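Local coordinates for protein purine nucleoside phosphorylase (Bacillus licheniformis, PDB 6DZD) that probably catalyses the phosphorolysis of adenosine, inosine and S-methyl-5'-thioadenosine and the deamination of adenosine, and carries a bound zinc ion, at residues F7-D10 with M14-I17; Q85-R90 with I147-W152; S188-V193 with T250-S255; Q231-A236 with G241-S246. One frame throughout, in Å; residues are numbered along the deposited sequence.

Contact 1 (F7-D10 with M14-I17)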
# COMPACT_ATOMS: atom_id res chain seq x y z
N PHE A 7 -9.32 7.32 -6.98
CA PHE A 7 -8.36 8.37 -6.71
C PHE A 7 -8.64 9.59 -7.58
O PHE A 7 -9.25 9.50 -8.64
CB PHE A 7 -6.92 7.86 -6.96
CG PHE A 7 -6.50 6.75 -6.04
CD1 PHE A 7 -6.73 5.42 -6.37
CD2 PHE A 7 -5.89 7.03 -4.83
CE1 PHE A 7 -6.34 4.38 -5.50
CE2 PHE A 7 -5.51 6.00 -3.96
CZ PHE A 7 -5.73 4.67 -4.31
N ARG A 8 -8.17 10.74 -7.11
CA ARG A 8 -8.19 11.97 -7.87
C ARG A 8 -6.76 12.49 -7.96
O ARG A 8 -6.03 12.46 -6.97
CB ARG A 8 -9.09 13.03 -7.25
CG ARG A 8 -9.34 14.21 -8.15
CD ARG A 8 -10.16 15.31 -7.47
NE ARG A 8 -9.39 16.07 -6.49
CZ ARG A 8 -9.31 15.76 -5.20
NH1 ARG A 8 -9.96 14.70 -4.73
NH2 ARG A 8 -8.58 16.50 -4.37
N LEU A 9 -6.36 12.90 -9.16
CA LEU A 9 -5.02 13.41 -9.45
C LEU A 9 -4.90 14.89 -9.13
O LEU A 9 -5.48 15.73 -9.82
CB LEU A 9 -4.67 13.15 -10.91
CG LEU A 9 -3.19 13.26 -11.28
CD1 LEU A 9 -2.30 12.59 -10.26
CD2 LEU A 9 -2.94 12.67 -12.67
N ASP A 10 -4.20 15.22 -8.03
CA ASP A 10 -3.71 16.58 -7.77
C ASP A 10 -2.31 16.63 -8.35
O ASP A 10 -1.31 16.41 -7.67
CB ASP A 10 -3.72 16.90 -6.28
CG ASP A 10 -5.07 17.33 -5.78
OD1 ASP A 10 -6.03 17.21 -6.58
OD2 ASP A 10 -5.19 17.76 -4.61
N MET A 14 0.39 13.96 -6.37
CA MET A 14 -0.55 13.31 -5.45
C MET A 14 -1.74 12.67 -6.16
O MET A 14 -2.36 13.28 -7.03
CB MET A 14 -1.11 14.30 -4.43
CG MET A 14 -0.09 15.21 -3.78
SD MET A 14 0.83 14.25 -2.57
CE MET A 14 -0.46 14.08 -1.33
N LEU A 15 -2.07 11.46 -5.73
CA LEU A 15 -3.37 10.85 -6.01
C LEU A 15 -4.13 10.75 -4.70
O LEU A 15 -3.63 10.15 -3.74
CB LEU A 15 -3.20 9.47 -6.64
CG LEU A 15 -2.82 9.46 -8.12
CD1 LEU A 15 -2.20 8.13 -8.48
CD2 LEU A 15 -4.06 9.73 -8.94
N LEU A 16 -5.35 11.28 -4.66
CA LEU A 16 -6.11 11.40 -3.42
C LEU A 16 -7.42 10.64 -3.48
O LEU A 16 -8.17 10.78 -4.44
CB LEU A 16 -6.41 12.87 -3.11
CG LEU A 16 -5.19 13.71 -2.71
CD1 LEU A 16 -5.54 15.17 -2.56
CD2 LEU A 16 -4.56 13.15 -1.41
N ILE A 17 -7.70 9.86 -2.43
CA ILE A 17 -8.97 9.16 -2.31
C ILE A 17 -10.06 10.15 -1.90
O ILE A 17 -10.17 10.55 -0.74
CB ILE A 17 -8.87 8.00 -1.32
CG1 ILE A 17 -7.90 6.96 -1.89
CG2 ILE A 17 -10.23 7.36 -1.11
CD1 ILE A 17 -7.24 6.04 -0.87
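F7 meets I17 at the open end of a beta hairpin in which strand 7-10 runs antiparallel to strand 14-17, at the margin of a mixed sheet that continues from 14-17 into strand 30-35. The two residues form a non-hydrogen-bonded pair, their side chains lying side by side and pointing the same way. F7 CE2 lies 3.3 Å from I17 CG1, and F7 CB packs against L15 CD2. Y136 of strand 133-139 touches both F7 and I17, and at this end of the hairpin the two side chains are buried.

R8 and L16 make the first hydrogen-bonded pair, R8 N to L16 O and L16 N to R8 O both spanning 2.7 Å. On the face that carries R8, D10, M14 and L16, the arginine chain, extended as far as CD and bent at chi3 (74°), brings NH2 to 3.8 Å from L16 CD1 and to 3.4 Å from D10 OD1, a salt bridge along its own strand.

L9 returns to the face of F7, where it crosses L15 at a slant, with CD1 3.6 Å from L15 CD2. The next hydrogen-bonded pair joins D10 to M14: D10 N donates to M14 O at 2.9 Å, and M14 N gives a longer bond to D10 O. The D10 carboxylate also reaches diagonally to L16, with D10 OD2 3.3 Å from L16 CD1.

Contact 2 (Q85-R90 with I147-W152)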
# COMPACT_ATOMS: atom_id res chain seq x y z
N GLN A 85 9.89 -2.50 5.92
CA GLN A 85 8.98 -3.45 5.31
C GLN A 85 9.73 -4.71 4.89
O GLN A 85 10.61 -4.65 4.03
CB GLN A 85 8.26 -2.80 4.13
CG GLN A 85 7.26 -1.71 4.54
CD GLN A 85 6.88 -0.81 3.38
OE1 GLN A 85 6.93 0.41 3.47
NE2 GLN A 85 6.51 -1.43 2.26
N THR A 86 9.36 -5.85 5.50
CA THR A 86 10.04 -7.11 5.27
C THR A 86 9.18 -8.13 4.52
O THR A 86 9.48 -9.32 4.53
CB THR A 86 10.52 -7.72 6.59
OG1 THR A 86 9.41 -7.95 7.46
CG2 THR A 86 11.53 -6.82 7.27
N HIS A 87 8.09 -7.69 3.88
CA HIS A 87 7.26 -8.59 3.07
C HIS A 87 6.76 -9.79 3.85
O HIS A 87 6.62 -10.90 3.30
CB HIS A 87 8.02 -9.03 1.82
CG HIS A 87 8.20 -7.93 0.82
ND1 HIS A 87 7.53 -7.89 -0.38
CD2 HIS A 87 8.92 -6.79 0.88
CE1 HIS A 87 7.85 -6.79 -1.03
NE2 HIS A 87 8.70 -6.10 -0.28
N GLU A 88 6.45 -9.58 5.13
CA GLU A 88 5.73 -10.50 5.99
C GLU A 88 4.40 -9.85 6.37
O GLU A 88 3.87 -9.02 5.61
CB GLU A 88 6.61 -10.84 7.20
CG GLU A 88 8.06 -11.12 6.85
CD GLU A 88 8.97 -11.15 8.07
OE1 GLU A 88 9.11 -12.24 8.66
OE2 GLU A 88 9.60 -10.11 8.40
N ASP A 89 3.85 -10.23 7.51
CA ASP A 89 2.46 -9.89 7.78
C ASP A 89 2.27 -9.27 9.16
O ASP A 89 1.24 -9.46 9.80
CB ASP A 89 1.56 -11.11 7.61
CG ASP A 89 1.86 -12.21 8.61
OD1 ASP A 89 2.96 -12.21 9.21
OD2 ASP A 89 0.98 -13.07 8.80
N ARG A 90 3.26 -8.51 9.63
CA ARG A 90 3.14 -7.85 10.92
C ARG A 90 2.36 -6.54 10.79
O ARG A 90 2.66 -5.71 9.92
CB ARG A 90 4.53 -7.59 11.51
CG ARG A 90 4.52 -7.11 12.95
CD ARG A 90 5.94 -6.87 13.46
N ILE A 147 -3.37 0.95 6.71
CA ILE A 147 -2.77 0.63 5.42
C ILE A 147 -1.92 -0.61 5.57
O ILE A 147 -1.27 -0.83 6.60
CB ILE A 147 -1.92 1.79 4.83
CG1 ILE A 147 -0.85 2.25 5.82
CG2 ILE A 147 -2.83 2.97 4.35
CD1 ILE A 147 0.07 3.30 5.25
N ALA A 148 -1.90 -1.42 4.51
CA ALA A 148 -1.10 -2.63 4.47
C ALA A 148 -0.39 -2.77 3.12
O ALA A 148 -0.95 -2.44 2.06
CB ALA A 148 -1.97 -3.84 4.76
N HIS A 149 0.81 -3.33 3.18
CA HIS A 149 1.68 -3.56 2.03
C HIS A 149 1.72 -5.05 1.72
O HIS A 149 2.26 -5.84 2.51
CB HIS A 149 3.08 -3.02 2.34
CG HIS A 149 4.17 -3.61 1.50
ND1 HIS A 149 4.99 -4.62 1.97
CD2 HIS A 149 4.61 -3.32 0.25
CE1 HIS A 149 5.87 -4.93 1.03
NE2 HIS A 149 5.67 -4.15 -0.02
N ALA A 150 1.19 -5.43 0.55
CA ALA A 150 1.05 -6.85 0.19
C ALA A 150 1.68 -7.14 -1.16
O ALA A 150 1.05 -6.90 -2.19
CB ALA A 150 -0.41 -7.28 0.17
N GLY A 151 2.91 -7.66 -1.16
CA GLY A 151 3.47 -8.32 -2.32
C GLY A 151 2.87 -9.70 -2.47
O GLY A 151 1.83 -10.01 -1.88
N TRP A 152 3.54 -10.55 -3.23
CA TRP A 152 3.02 -11.91 -3.33
C TRP A 152 3.16 -12.65 -2.00
O TRP A 152 2.29 -13.47 -1.65
CB TRP A 152 3.71 -12.68 -4.46
CG TRP A 152 5.10 -13.15 -4.18
CD1 TRP A 152 6.26 -12.58 -4.61
CD2 TRP A 152 5.49 -14.31 -3.42
NE1 TRP A 152 7.35 -13.30 -4.18
CE2 TRP A 152 6.90 -14.37 -3.44
CE3 TRP A 152 4.78 -15.29 -2.72
CZ2 TRP A 152 7.62 -15.38 -2.78
CZ3 TRP A 152 5.50 -16.29 -2.07
CH2 TRP A 152 6.91 -16.32 -2.11
O HOH W 1 3.98 -7.81 3.18
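H87 and H149 meet where an irregular loop, 85-90, passes the end of strand 144-150, the nearest pair of CA atoms, those of H87 and G151, being 6.6 Å apart just where the chain turns into helix 152-157. Side chains and a water bridge the gap. The central pair is a T-shaped stack of two imidazoles: the edge of H149 is directed at the face of H87, with the planes at 90° and the centroids 4.5 Å apart. H149 CE1 sits over the middle of the H87 ring, 3.3 Å from H87 NE2. A first torsion of 158° turns the H149 ring off the strand toward the loop.

Q85 comes to the same imidazole from another direction. Its chain is extended beyond CG and places NE2 over the centre of one face of H149, 3.3 Å from H149 CG, with amide and ring planes 62° apart. The other end of this amide is held by strand 124-129, since OE1 accepts a hydrogen bond from the backbone N of C128. Farther along, a water donates to E88 O and to H149 O, each at 2.7 Å, and so ties the two backbones together.

D114 OD2 accepts from H149 ND1 and also from H87 N, linking the loop to the ring it packs on. C132, which H87 touches, is arranged with H149 and D114 in a way that resembles a Cys-His-Asp triad, though such a role is not established. The carboxylate bond and the two packing partners would together fix the rotation of the H149 imidazole.

Contact 3 (S188-V193 with T250-S255). With ZN (zinc ion), chain C.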
# COMPACT_ATOMS: atom_id res chain seq x y z
N SER A 188 -1.98 -8.24 -13.60
CA SER A 188 -1.68 -9.55 -14.15
C SER A 188 -1.17 -9.44 -15.57
O SER A 188 -0.44 -10.32 -16.03
CB SER A 188 -2.90 -10.47 -14.08
OG SER A 188 -3.99 -9.96 -14.82
N CYS A 189 -1.46 -8.32 -16.23
CA CYS A 189 -0.91 -8.05 -17.55
C CYS A 189 0.60 -8.14 -17.57
O CYS A 189 1.18 -8.59 -18.56
CB CYS A 189 -1.35 -6.66 -18.02
SG CYS A 189 -1.31 -5.42 -16.73
N CYS A 190 1.28 -7.75 -16.48
CA CYS A 190 2.73 -7.70 -16.49
C CYS A 190 3.38 -8.60 -15.45
O CYS A 190 4.58 -8.45 -15.21
CB CYS A 190 3.25 -6.27 -16.26
SG CYS A 190 2.29 -4.95 -16.98
N TYR A 191 2.65 -9.49 -14.79
CA TYR A 191 3.19 -10.21 -13.62
C TYR A 191 3.06 -11.72 -13.79
O TYR A 191 1.94 -12.26 -13.79
CB TYR A 191 2.49 -9.75 -12.35
CG TYR A 191 3.15 -10.26 -11.08
CD1 TYR A 191 4.52 -10.15 -10.91
CD2 TYR A 191 2.40 -10.84 -10.05
CE1 TYR A 191 5.14 -10.61 -9.75
CE2 TYR A 191 3.01 -11.30 -8.90
CZ TYR A 191 4.38 -11.18 -8.75
OH TYR A 191 5.02 -11.64 -7.61
N THR A 192 4.20 -12.42 -13.92
CA THR A 192 4.19 -13.87 -13.99
C THR A 192 5.05 -14.47 -12.88
O THR A 192 6.07 -13.91 -12.51
CB THR A 192 4.66 -14.40 -15.36
OG1 THR A 192 6.02 -14.04 -15.60
CG2 THR A 192 3.76 -13.87 -16.50
N VAL A 193 4.62 -15.61 -12.35
CA VAL A 193 5.23 -16.21 -11.17
C VAL A 193 5.46 -17.70 -11.41
O VAL A 193 4.89 -18.29 -12.32
CB VAL A 193 4.38 -15.99 -9.89
CG1 VAL A 193 4.31 -14.50 -9.57
CG2 VAL A 193 2.99 -16.58 -10.05
N THR A 250 1.13 -0.42 -12.15
CA THR A 250 2.35 0.36 -11.96
C THR A 250 3.37 0.08 -13.07
O THR A 250 4.14 0.98 -13.44
CB THR A 250 2.94 0.09 -10.57
OG1 THR A 250 3.19 -1.31 -10.38
CG2 THR A 250 1.99 0.58 -9.49
N SER A 251 3.38 -1.14 -13.61
CA SER A 251 4.25 -1.45 -14.74
C SER A 251 3.81 -0.71 -16.01
O SER A 251 4.64 -0.14 -16.72
CB SER A 251 4.28 -2.96 -14.98
OG SER A 251 5.07 -3.29 -16.10
N CYS A 252 2.51 -0.72 -16.30
CA CYS A 252 2.04 -0.14 -17.55
C CYS A 252 2.17 1.38 -17.57
O CYS A 252 2.60 1.95 -18.57
CB CYS A 252 0.59 -0.55 -17.80
SG CYS A 252 0.37 -2.22 -18.37
N GLU A 253 1.85 2.04 -16.46
CA GLU A 253 1.75 3.50 -16.44
C GLU A 253 3.15 4.09 -16.28
O GLU A 253 3.59 4.43 -15.18
CB GLU A 253 0.82 3.97 -15.33
CG GLU A 253 -0.60 3.34 -15.33
CD GLU A 253 -1.41 3.74 -16.55
OE1 GLU A 253 -2.48 3.12 -16.80
OE2 GLU A 253 -0.95 4.66 -17.26
N ARG A 254 3.84 4.25 -17.40
CA ARG A 254 5.24 4.65 -17.33
C ARG A 254 5.40 6.11 -16.92
O ARG A 254 6.37 6.46 -16.25
CB ARG A 254 5.91 4.40 -18.69
CG ARG A 254 6.05 2.93 -19.10
CD ARG A 254 5.41 2.63 -20.49
NE ARG A 254 6.10 3.29 -21.60
CZ ARG A 254 7.22 2.83 -22.16
NH1 ARG A 254 7.80 3.50 -23.16
NH2 ARG A 254 7.76 1.69 -21.71
N SER A 255 4.44 6.97 -17.24
CA SER A 255 4.59 8.36 -16.85
C SER A 255 4.14 8.63 -15.42
O SER A 255 4.30 9.76 -14.95
CB SER A 255 3.87 9.30 -17.84
OG SER A 255 2.68 8.73 -18.38
ZN ZN C . 0.42 -3.86 -16.70
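C189, C190 and C252 converge through their sulfurs on one zinc ion, which joins the segment 188-193 to the loop that follows strand 243-245. The metal lies 2.3 Å from C189 SG, 2.2 Å from C190 SG and 2.3 Å from C252 SG. C249 supplies the fourth thiolate, completing a Cys4 site in which C249 and C252 form a CxxC pair and C189 and C190 are adjacent in sequence. Sharing the metal brings the sulfurs of the two segments together, with C190 SG 3.6 Å from C252 SG and C189 SG 4.0 Å from the same atom.

The adjacent cysteines reach the ion through different first torsions. In C189 the sulfur stands between the backbone N and the carbonyl carbon (chi1 41°), whereas in C190 it is anti to the carbonyl carbon (chi1 -36°); the pair can thus grip a single metal from consecutive positions.

In the second shell S251 packs alongside C190, its OG 3.4 Å from C190 SG. Beyond it, each segment is fixed to the rest of the chain. S188 binds E224 through OG and R222 through its carbonyl oxygen, and Y191 pairs by backbone bonds with L223 of strand 220-223; on the other side, T250 OG1 bonds to D131 and S251 O to R262.

The site lies at the surface, and four sulfurs would fill a tetrahedral shell without a bound water. Such coordination is characteristic of structural zinc, so the ion probably serves here to cross-link two loops far apart in sequence.

Contact 4 (Q231-A236 with G241-S246)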
# COMPACT_ATOMS: atom_id res chain seq x y z
N GLN A 231 -10.37 -10.72 -2.75
CA GLN A 231 -11.02 -11.93 -2.27
C GLN A 231 -10.79 -12.10 -0.78
O GLN A 231 -11.70 -12.51 -0.05
CB GLN A 231 -10.51 -13.15 -3.04
CG GLN A 231 -11.10 -13.28 -4.44
CD GLN A 231 -10.80 -14.63 -5.08
OE1 GLN A 231 -10.83 -15.67 -4.42
NE2 GLN A 231 -10.55 -14.62 -6.38
N LEU A 232 -9.61 -11.74 -0.30
CA LEU A 232 -9.31 -11.93 1.12
C LEU A 232 -10.09 -10.96 2.00
O LEU A 232 -10.47 -11.32 3.12
CB LEU A 232 -7.82 -11.76 1.35
CG LEU A 232 -7.02 -12.97 0.87
CD1 LEU A 232 -5.57 -12.55 0.65
CD2 LEU A 232 -7.15 -14.12 1.87
N LEU A 233 -10.37 -9.74 1.50
CA LEU A 233 -11.21 -8.80 2.23
C LEU A 233 -12.65 -9.30 2.32
O LEU A 233 -13.25 -9.28 3.40
CB LEU A 233 -11.17 -7.43 1.56
CG LEU A 233 -9.81 -6.73 1.50
CD1 LEU A 233 -9.83 -5.45 0.65
CD2 LEU A 233 -9.31 -6.43 2.90
N VAL A 234 -13.21 -9.78 1.20
CA VAL A 234 -14.58 -10.28 1.21
C VAL A 234 -14.68 -11.49 2.13
O VAL A 234 -15.64 -11.64 2.90
CB VAL A 234 -15.03 -10.64 -0.22
CG1 VAL A 234 -16.44 -11.22 -0.20
CG2 VAL A 234 -14.95 -9.42 -1.14
N HIS A 235 -13.68 -12.37 2.06
CA HIS A 235 -13.59 -13.49 2.99
C HIS A 235 -13.54 -12.98 4.42
O HIS A 235 -14.20 -13.54 5.30
CB HIS A 235 -12.34 -14.30 2.65
CG HIS A 235 -12.11 -15.48 3.54
ND1 HIS A 235 -12.80 -16.66 3.41
CD2 HIS A 235 -11.22 -15.67 4.55
CE1 HIS A 235 -12.37 -17.52 4.31
NE2 HIS A 235 -11.40 -16.95 5.01
N ALA A 236 -12.81 -11.89 4.65
CA ALA A 236 -12.68 -11.41 6.02
C ALA A 236 -13.96 -10.78 6.55
O ALA A 236 -14.06 -10.56 7.76
CB ALA A 236 -11.54 -10.41 6.09
N GLY A 241 -19.30 -4.48 -2.04
CA GLY A 241 -19.69 -3.15 -2.45
C GLY A 241 -18.84 -2.05 -1.83
O GLY A 241 -18.72 -0.97 -2.40
N GLN A 242 -18.25 -2.32 -0.66
CA GLN A 242 -17.43 -1.35 0.05
C GLN A 242 -15.94 -1.50 -0.25
O GLN A 242 -15.11 -1.04 0.53
CB GLN A 242 -17.68 -1.44 1.55
CG GLN A 242 -18.76 -0.52 2.05
CD GLN A 242 -19.48 -1.08 3.26
OE1 GLN A 242 -20.72 -1.09 3.31
NE2 GLN A 242 -18.72 -1.53 4.25
N ILE A 243 -15.59 -2.18 -1.34
CA ILE A 243 -14.21 -2.31 -1.79
C ILE A 243 -14.07 -1.72 -3.19
O ILE A 243 -14.84 -2.06 -4.10
CB ILE A 243 -13.73 -3.78 -1.75
CG1 ILE A 243 -13.95 -4.37 -0.37
CG2 ILE A 243 -12.26 -3.89 -2.14
CD1 ILE A 243 -13.73 -5.85 -0.33
N GLU A 244 -13.10 -0.83 -3.37
CA GLU A 244 -12.83 -0.24 -4.67
C GLU A 244 -11.40 -0.54 -5.06
O GLU A 244 -10.46 -0.24 -4.31
CB GLU A 244 -13.10 1.28 -4.66
CG GLU A 244 -14.51 1.69 -4.20
CD GLU A 244 -15.54 1.61 -5.31
OE1 GLU A 244 -15.32 0.83 -6.28
OE2 GLU A 244 -16.57 2.33 -5.21
N VAL A 245 -11.23 -1.14 -6.24
CA VAL A 245 -9.93 -1.55 -6.75
C VAL A 245 -9.53 -0.62 -7.89
O VAL A 245 -10.21 -0.55 -8.91
CB VAL A 245 -9.98 -3.01 -7.24
CG1 VAL A 245 -8.64 -3.42 -7.77
CG2 VAL A 245 -10.45 -3.90 -6.09
N SER A 246 -8.40 0.07 -7.71
CA SER A 246 -7.84 0.89 -8.77
C SER A 246 -7.39 0.02 -9.93
O SER A 246 -6.77 -1.03 -9.73
CB SER A 246 -6.65 1.69 -8.22
OG SER A 246 -5.92 2.31 -9.26
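L233 and V234 meet I243 in a small apolar helix-on-strand contact, where the C-terminal part of helix 225-236 packs on strand 243-245, an edge strand of a mixed sheet. Only a short connection separates the two elements, which come to 8.2 Å between L233 CA and I243 CA. Side chains bridge that distance.

I243 does most of the reaching. Its CG1 is anti to the carbonyl carbon and its chain is extended beyond that (chi2 170°), which carries CD1 toward the helix, 3.6 Å from L233 CB and 3.9 Å from V234 CG2. The methyl thus touches two successive helix residues. The other branch, CG2, lies 4.0 Å from L233 CD1, and both branches of I243 thus meet L233.

L233 is buried and also touches A180 of the adjacent strand 179-182 and A160 and V164 of helix 159-169. V234, by contrast, is on the exposed flank. I238, in the connection, and R230, one turn back on the helix, add to the surroundings of I243. With all the touching groups being hydrocarbon, the helix is held to this edge of the sheet by dispersion and the exclusion of water.

The four contacts differ in depth and in what holds them. Contact 2, partly buried, lies nearest the centre of the chain and depends on stacked imidazoles, an amide and a water, whereas contact 3 is at the surface and owes its cohesion to a metal. Contacts 1 and 4 each join elements close in sequence: the first, also partly buried, by backbone pairing in one six-stranded sheet, the second, buried although at a sheet edge, by hydrocarbon packing on the other. That second sheet also supplies the strand of contact 2. F7 CE1 lies 3.8 Å from S246 CB between contacts 1 and 4, and W152 CD1 3.4 Å from Y191 OH between contacts 2 and 3.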